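Long-range contacts in EH1AB1 (Metagenome, PDB 6I8F), which probably catalyses the hydrolysis of carboxylic esters, as an alpha/beta-hydrolase-fold ester hydrolase recovered from a lake metagenome: residues Gly108-His113 and Val128-Tyr133; Leu201-Thr206 and His300-Leu305; Ala213-Phe218 and Asp270-Glu275; Thr254-Leu259 and Ala280-Glu285. One frame throughout, in Å; residues are numbered along the deposited sequence.

Contact 1. Residues Gly108-His113 and Val128-Tyr133; sequences GNIETH and VISIDY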
# COMPACT_ATOMS: atom_id res chain seq x y z
N GLY A 108 14.25 23.32 2.86
CA GLY A 108 14.52 21.94 3.26
C GLY A 108 15.97 21.57 3.05
O GLY A 108 16.66 22.13 2.19
N ASN A 109 16.43 20.59 3.82
CA ASN A 109 17.79 20.06 3.72
C ASN A 109 17.79 18.71 4.44
O ASN A 109 16.73 18.22 4.85
CB ASN A 109 18.82 21.05 4.29
CG ASN A 109 18.46 21.47 5.70
OD1 ASN A 109 18.24 20.62 6.56
ND2 ASN A 109 18.31 22.76 5.94
N ILE A 110 18.97 18.14 4.64
CA ILE A 110 19.07 16.85 5.31
C ILE A 110 18.48 16.95 6.73
O ILE A 110 17.81 16.00 7.19
CB ILE A 110 20.52 16.32 5.26
CG1 ILE A 110 20.88 15.96 3.81
CG2 ILE A 110 20.71 15.14 6.20
CD1 ILE A 110 22.31 15.51 3.59
N GLU A 111 18.64 18.09 7.41
CA GLU A 111 18.25 18.20 8.81
C GLU A 111 16.72 18.28 8.97
O GLU A 111 16.21 17.83 9.98
CB GLU A 111 18.88 19.41 9.50
CG GLU A 111 20.38 19.37 9.54
CD GLU A 111 21.02 18.19 10.25
OE1 GLU A 111 20.35 17.53 11.08
OE2 GLU A 111 22.18 17.93 9.97
N THR A 112 16.02 18.90 8.01
CA THR A 112 14.56 19.12 8.11
C THR A 112 13.81 17.78 8.04
O THR A 112 12.66 17.70 8.48
CB THR A 112 14.08 20.10 7.04
OG1 THR A 112 14.42 19.59 5.75
CG2 THR A 112 14.66 21.49 7.20
N HIS A 113 14.44 16.75 7.47
CA HIS A 113 13.81 15.44 7.22
C HIS A 113 14.59 14.31 7.91
O HIS A 113 14.36 13.15 7.62
CB HIS A 113 13.69 15.21 5.71
CG HIS A 113 12.65 16.07 5.06
ND1 HIS A 113 12.77 17.45 4.97
CD2 HIS A 113 11.48 15.74 4.47
CE1 HIS A 113 11.71 17.93 4.35
NE2 HIS A 113 10.90 16.89 4.03
N VAL A 128 18.81 4.30 4.32
CA VAL A 128 18.35 5.55 3.67
C VAL A 128 19.56 6.47 3.46
O VAL A 128 20.45 6.61 4.32
CB VAL A 128 17.23 6.25 4.47
CG1 VAL A 128 16.77 7.54 3.80
CG2 VAL A 128 16.04 5.32 4.69
N ILE A 129 19.61 7.08 2.27
CA ILE A 129 20.62 8.08 1.94
C ILE A 129 19.89 9.34 1.50
O ILE A 129 19.36 9.37 0.40
CB ILE A 129 21.59 7.58 0.86
CG1 ILE A 129 22.26 6.27 1.27
CG2 ILE A 129 22.63 8.66 0.57
CD1 ILE A 129 23.13 5.66 0.19
N SER A 130 19.91 10.35 2.38
CA SER A 130 19.26 11.64 2.16
C SER A 130 20.22 12.59 1.41
O SER A 130 21.41 12.67 1.74
CB SER A 130 18.82 12.22 3.47
OG SER A 130 18.13 13.43 3.27
N ILE A 131 19.70 13.29 0.40
CA ILE A 131 20.53 14.03 -0.53
C ILE A 131 20.31 15.53 -0.33
O ILE A 131 19.17 16.01 -0.26
CB ILE A 131 20.25 13.63 -1.99
CG1 ILE A 131 20.45 12.13 -2.25
CG2 ILE A 131 21.09 14.48 -2.94
CD1 ILE A 131 21.83 11.62 -1.95
N ASP A 132 21.43 16.25 -0.27
CA ASP A 132 21.47 17.69 -0.14
C ASP A 132 21.73 18.28 -1.54
O ASP A 132 22.86 18.54 -1.92
CB ASP A 132 22.53 18.10 0.88
CG ASP A 132 22.28 19.45 1.54
OD1 ASP A 132 21.26 20.11 1.22
OD2 ASP A 132 23.12 19.82 2.39
N TYR A 133 20.66 18.44 -2.31
CA TYR A 133 20.73 18.95 -3.67
C TYR A 133 20.69 20.49 -3.63
O TYR A 133 20.13 21.10 -2.70
CB TYR A 133 19.60 18.36 -4.50
CG TYR A 133 18.21 18.58 -3.95
CD1 TYR A 133 17.58 17.63 -3.16
CD2 TYR A 133 17.52 19.74 -4.24
CE1 TYR A 133 16.31 17.82 -2.67
CE2 TYR A 133 16.24 19.95 -3.75
CZ TYR A 133 15.63 18.99 -2.97
OH TYR A 133 14.37 19.21 -2.49
O HOH W 1 17.48 13.76 5.92

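Contact 2. Residues Leu201-Thr206 and His300-Leu305; sequences LIYPAT and HGFFSL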
# COMPACT_ATOMS: atom_id res chain seq x y z
N LEU A 201 6.86 7.87 -3.80
CA LEU A 201 6.39 9.21 -4.10
C LEU A 201 5.38 9.66 -3.04
O LEU A 201 4.24 9.23 -3.01
CB LEU A 201 5.79 9.24 -5.51
CG LEU A 201 6.58 8.53 -6.61
CD1 LEU A 201 5.85 8.66 -7.93
CD2 LEU A 201 8.00 9.06 -6.73
N ILE A 202 5.84 10.54 -2.14
CA ILE A 202 5.03 11.07 -1.04
C ILE A 202 4.47 12.44 -1.48
O ILE A 202 5.22 13.39 -1.67
CB ILE A 202 5.85 11.19 0.25
CG1 ILE A 202 6.56 9.88 0.63
CG2 ILE A 202 4.98 11.74 1.38
CD1 ILE A 202 5.65 8.66 0.72
N TYR A 203 3.14 12.50 -1.63
CA TYR A 203 2.39 13.64 -2.16
C TYR A 203 3.25 14.43 -3.14
O TYR A 203 3.55 15.59 -2.91
CB TYR A 203 1.75 14.50 -1.07
CG TYR A 203 2.52 14.74 0.20
CD1 TYR A 203 3.67 15.51 0.23
CD2 TYR A 203 2.06 14.22 1.40
CE1 TYR A 203 4.35 15.74 1.42
CE2 TYR A 203 2.72 14.46 2.60
CZ TYR A 203 3.87 15.23 2.61
OH TYR A 203 4.50 15.44 3.79
N PRO A 204 3.66 13.82 -4.28
CA PRO A 204 4.48 14.51 -5.27
C PRO A 204 3.68 15.58 -6.03
O PRO A 204 2.47 15.44 -6.18
CB PRO A 204 4.88 13.38 -6.23
CG PRO A 204 3.73 12.39 -6.15
CD PRO A 204 3.28 12.46 -4.70
N ALA A 205 4.37 16.64 -6.46
CA ALA A 205 3.95 17.49 -7.56
C ALA A 205 4.26 16.76 -8.86
O ALA A 205 5.37 16.29 -9.02
CB ALA A 205 4.68 18.81 -7.51
N THR A 206 3.29 16.63 -9.77
CA THR A 206 3.52 15.85 -11.00
C THR A 206 3.12 16.61 -12.26
O THR A 206 3.40 16.13 -13.37
CB THR A 206 2.79 14.50 -10.95
OG1 THR A 206 1.38 14.75 -10.96
CG2 THR A 206 3.19 13.66 -9.76
N HIS A 300 -0.94 18.51 3.20
CA HIS A 300 0.36 18.50 2.61
C HIS A 300 1.41 18.83 3.69
O HIS A 300 1.24 19.77 4.46
CB HIS A 300 0.41 19.50 1.45
CG HIS A 300 1.57 19.29 0.55
ND1 HIS A 300 1.57 18.31 -0.45
CD2 HIS A 300 2.78 19.89 0.50
CE1 HIS A 300 2.73 18.34 -1.07
NE2 HIS A 300 3.49 19.31 -0.51
N GLY A 301 2.48 18.04 3.72
CA GLY A 301 3.58 18.21 4.68
C GLY A 301 3.53 17.23 5.84
O GLY A 301 4.50 17.11 6.57
N PHE A 302 2.40 16.51 6.02
CA PHE A 302 2.16 15.74 7.25
C PHE A 302 3.21 14.63 7.46
O PHE A 302 3.42 14.20 8.57
CB PHE A 302 0.74 15.17 7.27
CG PHE A 302 0.50 13.90 6.49
CD1 PHE A 302 0.31 13.91 5.12
CD2 PHE A 302 0.39 12.68 7.15
CE1 PHE A 302 0.06 12.74 4.42
CE2 PHE A 302 0.15 11.51 6.46
CZ PHE A 302 -0.03 11.54 5.09
N PHE A 303 3.86 14.18 6.37
CA PHE A 303 4.82 13.05 6.37
C PHE A 303 6.03 13.41 7.24
O PHE A 303 6.67 12.53 7.80
CB PHE A 303 5.25 12.71 4.94
CG PHE A 303 5.95 11.39 4.73
CD1 PHE A 303 7.31 11.34 4.47
CD2 PHE A 303 5.24 10.20 4.70
CE1 PHE A 303 7.95 10.13 4.24
CE2 PHE A 303 5.87 8.99 4.45
CZ PHE A 303 7.23 8.95 4.23
N SER A 304 6.35 14.70 7.32
CA SER A 304 7.49 15.14 8.11
C SER A 304 7.09 16.09 9.24
O SER A 304 7.96 16.46 10.00
CB SER A 304 8.55 15.74 7.22
OG SER A 304 8.05 16.87 6.56
N LEU A 305 5.81 16.43 9.38
CA LEU A 305 5.34 17.26 10.52
C LEU A 305 4.90 16.36 11.68
O LEU A 305 3.86 16.60 12.31
CB LEU A 305 4.19 18.16 10.06
CG LEU A 305 4.61 19.33 9.17
CD1 LEU A 305 3.40 19.91 8.45
CD2 LEU A 305 5.32 20.40 9.99
O HOH W 2 6.88 16.65 4.12

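Contact 3. Residues Ala213-Phe218 and Asp270-Glu275; sequences ASRVAF and DPLRDE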
# COMPACT_ATOMS: atom_id res chain seq x y z
N ALA A 213 -8.72 19.97 -10.25
CA ALA A 213 -9.80 20.38 -9.37
C ALA A 213 -9.27 20.67 -7.96
O ALA A 213 -9.62 21.70 -7.36
CB ALA A 213 -10.89 19.34 -9.34
N SER A 214 -8.41 19.79 -7.42
CA SER A 214 -7.90 19.94 -6.05
C SER A 214 -7.02 21.19 -5.93
O SER A 214 -7.12 21.90 -4.92
CB SER A 214 -7.21 18.68 -5.52
OG SER A 214 -6.04 18.34 -6.26
N ARG A 215 -6.19 21.49 -6.94
CA ARG A 215 -5.40 22.74 -6.94
C ARG A 215 -6.33 23.97 -6.90
O ARG A 215 -6.05 24.93 -6.19
CB ARG A 215 -4.46 22.82 -8.15
CG ARG A 215 -3.02 22.46 -7.84
CD ARG A 215 -2.18 22.36 -9.10
NE ARG A 215 -0.90 21.68 -8.91
CZ ARG A 215 0.30 22.25 -9.03
NH1 ARG A 215 0.42 23.56 -9.03
NH2 ARG A 215 1.37 21.49 -9.15
N VAL A 216 -7.43 23.94 -7.67
CA VAL A 216 -8.36 25.07 -7.73
C VAL A 216 -9.06 25.23 -6.37
O VAL A 216 -9.27 26.34 -5.92
CB VAL A 216 -9.40 24.93 -8.87
CG1 VAL A 216 -10.43 26.06 -8.83
CG2 VAL A 216 -8.75 24.87 -10.25
N ALA A 217 -9.42 24.10 -5.73
CA ALA A 217 -10.17 24.11 -4.47
C ALA A 217 -9.37 24.77 -3.33
O ALA A 217 -9.98 25.28 -2.39
CB ALA A 217 -10.57 22.71 -4.09
N PHE A 218 -8.04 24.74 -3.40
CA PHE A 218 -7.17 25.34 -2.36
C PHE A 218 -6.44 26.58 -2.92
O PHE A 218 -5.65 27.22 -2.20
CB PHE A 218 -6.29 24.25 -1.75
CG PHE A 218 -7.07 23.00 -1.37
CD1 PHE A 218 -8.21 23.08 -0.58
CD2 PHE A 218 -6.69 21.75 -1.83
CE1 PHE A 218 -8.93 21.95 -0.26
CE2 PHE A 218 -7.42 20.62 -1.50
CZ PHE A 218 -8.54 20.71 -0.72
N ASP A 270 -5.23 18.53 0.25
CA ASP A 270 -3.98 18.85 -0.41
C ASP A 270 -4.28 19.21 -1.86
O ASP A 270 -4.86 18.41 -2.58
CB ASP A 270 -3.00 17.67 -0.32
CG ASP A 270 -1.62 17.93 -0.90
OD1 ASP A 270 -1.42 19.00 -1.51
OD2 ASP A 270 -0.75 17.05 -0.72
N PRO A 271 -3.87 20.40 -2.35
CA PRO A 271 -4.04 20.74 -3.77
C PRO A 271 -3.38 19.75 -4.75
O PRO A 271 -3.86 19.63 -5.87
CB PRO A 271 -3.42 22.14 -3.90
CG PRO A 271 -2.55 22.28 -2.68
CD PRO A 271 -3.25 21.50 -1.59
N LEU A 272 -2.29 19.08 -4.33
CA LEU A 272 -1.54 18.15 -5.18
C LEU A 272 -2.15 16.74 -5.17
O LEU A 272 -1.65 15.86 -5.87
CB LEU A 272 -0.08 18.08 -4.72
CG LEU A 272 0.76 19.35 -4.81
CD1 LEU A 272 2.22 19.04 -4.54
CD2 LEU A 272 0.62 20.03 -6.16
N ARG A 273 -3.22 16.53 -4.39
CA ARG A 273 -3.86 15.23 -4.24
C ARG A 273 -4.21 14.62 -5.61
O ARG A 273 -3.83 13.47 -5.88
CB ARG A 273 -5.11 15.35 -3.36
CG ARG A 273 -5.77 14.03 -3.00
CD ARG A 273 -7.14 14.25 -2.37
NE ARG A 273 -8.02 14.98 -3.28
CZ ARG A 273 -9.25 15.40 -2.99
NH1 ARG A 273 -9.73 15.25 -1.77
NH2 ARG A 273 -9.99 15.95 -3.93
N ASP A 274 -4.92 15.38 -6.46
CA ASP A 274 -5.47 14.82 -7.71
C ASP A 274 -4.34 14.38 -8.65
O ASP A 274 -4.41 13.32 -9.26
CB ASP A 274 -6.43 15.80 -8.41
CG ASP A 274 -7.74 16.04 -7.68
OD1 ASP A 274 -7.98 15.37 -6.63
OD2 ASP A 274 -8.54 16.88 -8.16
N GLU A 275 -3.30 15.19 -8.79
CA GLU A 275 -2.24 14.89 -9.74
C GLU A 275 -1.35 13.76 -9.20
O GLU A 275 -0.71 13.03 -9.97
CB GLU A 275 -1.49 16.17 -10.11
CG GLU A 275 -0.52 16.67 -9.06
CD GLU A 275 -0.16 18.14 -9.25
OE1 GLU A 275 -1.09 18.96 -9.31
OE2 GLU A 275 1.05 18.46 -9.35

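Contact 4. Residues Thr254-Leu259 and Ala280-Glu285; sequences TDFTGL and ADRLIE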
# COMPACT_ATOMS: atom_id res chain seq x y z
N THR A 254 4.43 10.35 -22.24
CA THR A 254 3.70 9.63 -23.30
C THR A 254 3.48 8.17 -22.91
O THR A 254 2.48 7.55 -23.28
CB THR A 254 4.51 9.70 -24.60
OG1 THR A 254 4.29 11.01 -25.14
CG2 THR A 254 4.11 8.67 -25.64
N ASP A 255 4.45 7.62 -22.19
CA ASP A 255 4.55 6.22 -21.93
C ASP A 255 5.11 6.00 -20.52
O ASP A 255 6.19 6.48 -20.19
CB ASP A 255 5.39 5.58 -23.04
CG ASP A 255 5.92 4.21 -22.69
OD1 ASP A 255 5.09 3.34 -22.36
OD2 ASP A 255 7.15 4.04 -22.72
N PHE A 256 4.35 5.28 -19.69
CA PHE A 256 4.72 4.97 -18.30
C PHE A 256 5.31 3.56 -18.20
O PHE A 256 5.75 3.15 -17.12
CB PHE A 256 3.51 5.15 -17.38
CG PHE A 256 3.31 6.57 -16.90
CD1 PHE A 256 3.07 7.60 -17.79
CD2 PHE A 256 3.33 6.87 -15.55
CE1 PHE A 256 2.91 8.90 -17.35
CE2 PHE A 256 3.16 8.18 -15.10
CZ PHE A 256 2.95 9.19 -16.01
N THR A 257 5.35 2.81 -19.30
CA THR A 257 5.88 1.45 -19.25
C THR A 257 7.38 1.53 -19.00
O THR A 257 8.06 2.50 -19.40
CB THR A 257 5.55 0.63 -20.51
OG1 THR A 257 6.37 1.10 -21.58
CG2 THR A 257 4.10 0.68 -20.91
N GLY A 258 7.91 0.52 -18.30
CA GLY A 258 9.33 0.44 -17.98
C GLY A 258 9.74 1.28 -16.78
O GLY A 258 10.91 1.33 -16.44
N LEU A 259 8.78 1.95 -16.12
CA LEU A 259 9.07 2.70 -14.91
C LEU A 259 9.01 1.73 -13.73
O LEU A 259 8.32 0.72 -13.80
CB LEU A 259 8.06 3.84 -14.75
CG LEU A 259 8.19 4.96 -15.77
CD1 LEU A 259 7.15 6.04 -15.51
CD2 LEU A 259 9.60 5.56 -15.78
N ALA A 280 -0.36 7.72 -10.07
CA ALA A 280 -0.56 6.31 -9.70
C ALA A 280 -1.45 5.61 -10.74
O ALA A 280 -1.18 4.48 -11.13
CB ALA A 280 -1.15 6.21 -8.32
N ASP A 281 -2.51 6.30 -11.17
CA ASP A 281 -3.42 5.78 -12.19
C ASP A 281 -2.66 5.44 -13.49
O ASP A 281 -2.88 4.38 -14.06
CB ASP A 281 -4.56 6.76 -12.48
CG ASP A 281 -5.59 6.85 -11.37
OD1 ASP A 281 -5.59 5.95 -10.48
OD2 ASP A 281 -6.36 7.82 -11.38
N ARG A 282 -1.77 6.34 -13.93
CA ARG A 282 -1.00 6.12 -15.16
C ARG A 282 -0.04 4.94 -14.97
O ARG A 282 0.13 4.11 -15.90
CB ARG A 282 -0.21 7.37 -15.58
CG ARG A 282 -1.05 8.60 -15.90
CD ARG A 282 -1.41 8.86 -17.36
NE ARG A 282 -0.50 8.31 -18.36
CZ ARG A 282 0.23 9.02 -19.23
NH1 ARG A 282 0.38 10.33 -19.10
NH2 ARG A 282 0.82 8.40 -20.23
N LEU A 283 0.58 4.86 -13.78
CA LEU A 283 1.46 3.74 -13.48
C LEU A 283 0.65 2.43 -13.53
O LEU A 283 1.07 1.48 -14.17
CB LEU A 283 2.13 3.93 -12.11
CG LEU A 283 3.21 5.01 -12.05
CD1 LEU A 283 3.54 5.36 -10.61
CD2 LEU A 283 4.45 4.59 -12.82
N ILE A 284 -0.52 2.40 -12.89
CA ILE A 284 -1.33 1.17 -12.81
C ILE A 284 -1.73 0.72 -14.23
O ILE A 284 -1.58 -0.44 -14.59
CB ILE A 284 -2.54 1.37 -11.89
CG1 ILE A 284 -2.10 1.46 -10.43
CG2 ILE A 284 -3.59 0.28 -12.07
CD1 ILE A 284 -3.06 2.20 -9.54
N GLU A 285 -2.21 1.68 -15.02
CA GLU A 285 -2.74 1.42 -16.34
C GLU A 285 -1.63 0.94 -17.29
O GLU A 285 -1.92 0.18 -18.21
CB GLU A 285 -3.54 2.63 -16.81
CG GLU A 285 -4.95 2.62 -16.24
CD GLU A 285 -5.51 3.95 -15.76
OE1 GLU A 285 -5.50 4.92 -16.57
OE2 GLU A 285 -5.98 4.01 -14.59

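Contact 1. Residues Gly108-His113 and Val128-Tyr133
I110 and S130 touch without any direct hydrogen bond, and a water molecule makes the polar link between the two segments. The water donates to I110 O at 2.6 Å and lies 2.7 Å from S130 OG. With OG anti to the backbone N of S130 (chi1 -176°), the oxygen lies on the side of the water. The rest of the contact is van der Waals, made mainly by I110. The CG1 branch of I110 is stretched out (chi2 176°) and carries CD1 to 3.5 Å from S130 O. The same methyl meets D132 CB at 3.8 Å, with the two side chains crossing at about a right angle. I110 thus touches the carbon part of the aspartate, while the carboxylate forms a salt bridge with R80 of strand 78-85.

The loop that presents I110 is held by its own bonds. N109 OD1 accepts from T112 N at 3.2 Å, an Asx motif. T112 OG1 donates to N109 O at 2.8 Å and accepts from H113 ND1, which meets it in the imidazole plane. H113 is the N-cap of helix 114-124. The loop follows strand 94-100 and an HGGG sequence consistent with the oxyanion-hole loop of hormone-sensitive-lipase-like esterases. Across the contact, a hydrophobic side chain and a water therefore take the place of direct bonds between loop and strand, and the D132 carboxylate finds its charged partner in R80.

Contact 2. Residues Leu201-Thr206 and His300-Leu305
Y203 carries its CG between the backbone N and the carbonyl carbon (chi1 38°), which sends the phenol across to 300-305, while CG of F303 lies anti to its own N (chi1 -165°) and brings that ring against I202. The I202 CG2 methyl sits over one face of the F303 ring, a CH-pi contact 3.8 Å from the centroid. It also lies over the centre of the Y203 ring, so one methyl serves two aromatic faces.

The Y203 ring meets H300 obliquely, with centroids 4.4 Å apart and planes at 49°. CE1 of the tyrosine lies over one face of the imidazole. F302 CD1 comes to the tyrosine edge, 3.5 Å from Y203 CE2, and completes an aromatic cluster. Y203 OH accepts from F303 N at 2.9 Å, though the position of this oxygen is less certain in the model. A water 2.7 Å from Y203 OH joins it to S304 OG. With an alanine here, the I202 methyl, H300 and F302 would probably lose the ring they share, leaving a gap between the two segments.

H300 NE2 is hydrogen-bonded to S175 OG and H300 ND1 to D270 OD2. This is consistent with the Ser-His-Asp catalytic triad of an alpha/beta hydrolase, its histidine carried on a loop after the last strand and backed here by a tyrosine.

Contact 3. Residues Ala213-Phe218 and Asp270-Glu275
S214 and R215 hold the start of helix 273-285 with two separate sets of bonds. S214 OG donates to P271 O at 2.6 Å, coming from above the carbonyl plane, and accepts from D274 N at 3.2 Å. In return S214 N donates to D274 OD2 at 3.0 Å, from above the carboxylate plane. R215 grips E275 side-on. NE reaches OE1 at 2.8 Å, and NH2 reaches OE2 at 3.1 Å in an almost straight bond (174°). The guanidinium and carboxylate are nearly coplanar, 8° apart. L272 CD2 lies over one guanidinium face, 3.4 Å from R215 NH2. F218, less well ordered, puts CD2 3.5 Å from P271 CD.

Further out, E275 OE2 also accepts from T206 N and D207 N, which helps fix the carboxylate for R215. D270, the probable triad acid, is held at the head of the turn by a capping bond: its OD1 accepts from L272 N at 3.0 Å.

The serine hydroxyl both gives and receives. The E275 carboxylate meets one arginine and two backbone N-H groups, which probably helps stabilise its negative charge. Helix 213-219 is thus probably tied to both the D270 turn and the start of helix 273-285.

Contact 4. Residues Thr254-Leu259 and Ala280-Glu285
Residues F256 to L259 form a type II beta turn, with G258 at positive phi, and the segment passes beside helix 273-285 with the CA atoms of F256 and L283 5.9 Å apart. The F256 ring is the main surface on the loop side. R282 CB sits over the centre of one face, 3.5 Å from the centroid and 11° off the normal, a CH-pi contact. The arginine then bends at chi2 (-96°) and chi3 and folds back to the CD1-CE1 rim, where F256 CE1 lies over the guanidinium face, 3.3 Å from R282 CZ. The two planes are 42° apart. R282 NH2 is hydrogen-bonded to A253 O, which helps keep the bent chain in place.

L283 approaches from another direction. Its CD2 methyl lies at the ring edge, 3.7 Å from F256 CD2, and also reaches L259 CD1 at 4.1 Å. Y279 meets the phenylalanine edge-to-face. If a serine stood here, the R282 chain would probably lose the surface it folds against and be freer to swing, with a gap left beside L283.

The loop has bonds of its own. D255 OD1 accepts from T257 OG1 at 2.7 Å and from T257 N at 3.1 Å, an Asx turn. R189 NH1 binds D255 O and T257 O. Elsewhere on the helix, D281 and E285 form salt bridges with R277 of the second subunit. The helix is the crossover between parallel strands 262-267 and 290-296, a beta-alpha-beta unit of the alpha/beta-hydrolase fold, and the loop leads into the first of them.

How the contacts relate
Contacts 1 and 2 lie closest to the chain centre and both reach the central sheet. They touch each other where H113 packs on S304. Contacts 3 and 4 lie further out and share helix 273-285, one at its start and the other at its end. Contacts 2 and 3 meet through the bond from H300 to D270, so the probable triad spans them. Chemistry follows place. Contact 1 relies on a methyl and a water, and contact 2 on aromatic rings around one phenol. Contact 3, nearer the surface, uses a salt bridge and serine bonds. Contact 4 has no hydrogen bond across it and rests on a ring under an arginine, close to the subunit interface.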